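Local coordinates for protein proteinase K (PDB 2B6N) that probably cleaves peptide bonds as a calcium-binding, proteinase K-like serine endopeptidase of the subtilase family, this chain being the catalytic domain of a longer precursor, at residues D174-G179 with C196-A201. Numbering follows the deposited sequence.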
loop_
_atom_site.group_PDB
_atom_site.type_symbol
_atom_site.label_atom_id
_atom_site.label_comp_id
_atom_site.label_asym_id
_atom_site.label_seq_id
_atom_site.Cartn_x
_atom_site.Cartn_y
_atom_site.Cartn_z
ATOM N N ASP A 174 3.845 14.784 -3.398
ATOM C CA ASP A 174 2.962 14.571 -2.263
ATOM C C ASP A 174 2.506 13.124 -2.079
ATOM O O ASP A 174 1.689 12.843 -1.203
ATOM C CB ASP A 174 1.784 15.549 -2.289
ATOM C CG ASP A 174 2.221 16.968 -1.980
ATOM O OD1 ASP A 174 3.238 17.146 -1.275
ATOM O OD2 ASP A 174 1.568 17.896 -2.457
ATOM N N ALA A 175 3.036 12.226 -2.906
ATOM C CA ALA A 175 2.877 10.783 -2.686
ATOM C C ALA A 175 3.752 10.368 -1.515
ATOM O O ALA A 175 4.831 10.950 -1.306
ATOM C CB ALA A 175 3.258 9.995 -3.943
ATOM N N ILE A 176 3.284 9.395 -0.734
ATOM C CA ILE A 176 4.152 8.704 0.240
ATOM C C ILE A 176 4.740 7.528 -0.535
ATOM O O ILE A 176 4.006 6.614 -0.948
ATOM C CB ILE A 176 3.379 8.197 1.471
ATOM C CG1 ILE A 176 2.790 9.374 2.259
ATOM C CG2 ILE A 176 4.296 7.384 2.415
ATOM C CD1 ILE A 176 1.603 8.969 3.130
ATOM N N THR A 177 6.050 7.564 -0.748
ATOM C CA THR A 177 6.726 6.589 -1.632
ATOM C C THR A 177 7.468 5.561 -0.789
ATOM O O THR A 177 8.252 5.927 0.084
ATOM C CB THR A 177 7.651 7.322 -2.641
ATOM O OG1 THR A 177 6.827 8.162 -3.470
ATOM C CG2 THR A 177 8.448 6.326 -3.537
ATOM N N VAL A 178 7.209 4.282 -1.064
ATOM C CA VAL A 178 7.565 3.202 -0.131
ATOM C C VAL A 178 8.576 2.245 -0.759
ATOM O O VAL A 178 8.301 1.629 -1.794
ATOM C CB VAL A 178 6.277 2.434 0.326
ATOM C CG1 VAL A 178 6.612 1.371 1.383
ATOM C CG2 VAL A 178 5.210 3.420 0.851
ATOM N N GLY A 179 9.754 2.154 -0.144
ATOM C CA GLY A 179 10.734 1.136 -0.528
ATOM C C GLY A 179 10.472 -0.174 0.210
ATOM O O GLY A 179 9.690 -0.214 1.163
ATOM N N CYS A 196 13.426 10.401 -3.200
ATOM C CA CYS A 196 11.986 10.355 -3.443
ATOM C C CYS A 196 11.242 9.353 -2.549
ATOM O O CYS A 196 10.018 9.398 -2.463
ATOM C CB CYS A 196 11.682 10.127 -4.924
ATOM S SG CYS A 196 12.110 11.578 -5.921
ATOM N N LEU A 197 11.977 8.464 -1.872
ATOM C CA LEU A 197 11.362 7.628 -0.814
ATOM C C LEU A 197 10.967 8.413 0.429
ATOM O O LEU A 197 11.663 9.346 0.819
ATOM C CB LEU A 197 12.302 6.505 -0.378
ATOM C CG LEU A 197 12.170 5.181 -1.133
ATOM C CD1 LEU A 197 12.549 5.399 -2.574
ATOM C CD2 LEU A 197 13.091 4.156 -0.488
ATOM N N ASP A 198 9.886 7.980 1.076
ATOM C CA ASP A 198 9.480 8.501 2.377
ATOM C C ASP A 198 9.738 7.520 3.522
ATOM O O ASP A 198 10.007 7.936 4.660
ATOM C CB ASP A 198 8.004 8.915 2.333
ATOM C CG ASP A 198 7.777 10.072 1.396
ATOM O OD1 ASP A 198 8.242 11.193 1.735
ATOM O OD2 ASP A 198 7.223 9.873 0.303
ATOM N N ILE A 199 9.680 6.220 3.215
ATOM C CA ILE A 199 9.698 5.189 4.269
ATOM C C ILE A 199 9.976 3.827 3.606
ATOM O O ILE A 199 9.800 3.674 2.388
ATOM C CB ILE A 199 8.336 5.179 5.039
ATOM C CG1 ILE A 199 8.431 4.473 6.398
ATOM C CG2 ILE A 199 7.199 4.605 4.148
ATOM C CD1 ILE A 199 7.316 4.875 7.352
ATOM N N TYR A 200 10.434 2.874 4.413
ATOM C CA TYR A 200 10.625 1.499 3.992
ATOM C C TYR A 200 9.599 0.621 4.732
ATOM O O TYR A 200 9.187 0.930 5.864
ATOM C CB TYR A 200 12.030 1.033 4.362
ATOM C CG TYR A 200 13.096 1.258 3.309
ATOM C CD1 TYR A 200 14.048 2.273 3.457
ATOM C CD2 TYR A 200 13.167 0.437 2.184
ATOM C CE1 TYR A 200 15.038 2.487 2.484
ATOM C CE2 TYR A 200 14.158 0.632 1.215
ATOM C CZ TYR A 200 15.092 1.648 1.379
ATOM O OH TYR A 200 16.063 1.800 0.407
ATOM N N ALA A 201 9.201 -0.475 4.093
ATOM C CA ALA A 201 8.247 -1.424 4.681
ATOM C C ALA A 201 8.545 -2.826 4.124
ATOM O O ALA A 201 9.151 -2.943 3.050
ATOM C CB ALA A 201 6.801 -1.002 4.353
#
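D198 holds T177 by both the N-H and the C=O of T177: its backbone N-H donates to T177 O (N to O 2.8 Å, 173° at the hydrogen), while its OD2 takes the T177 N-H (N to OD2 2.8 Å) through the anti lone pair. With CG anti to the carbonyl carbon (chi1 -65°), the carboxylate reaches across and takes the place L197 O would hold if the G179 N to I199 O pattern ran on backwards. T177 O also receives a weak, long bond from I199 N. Beyond this the chains pair as twisted parallel strands: G179 N donates to I199 O at 3.0 Å, and G179 O accepts from A201 N, the donor tilted 28° from the carbonyl plane. This is the last pairing of the parallel sheet at the core of the subtilisin-like fold, with 199-202 as the edge strand. On the face carrying V178 and I199, their CG2 methyls lie side by side 4.0 Å apart, and V178 CG1 meets A201 CB at 3.8 Å. On the other face Y200 CD2 touches G179 C at 3.4 Å, with L197 CD2 over the ring near its rim. Further out, V230 of helix 223-240 covers V178, I199 and A201.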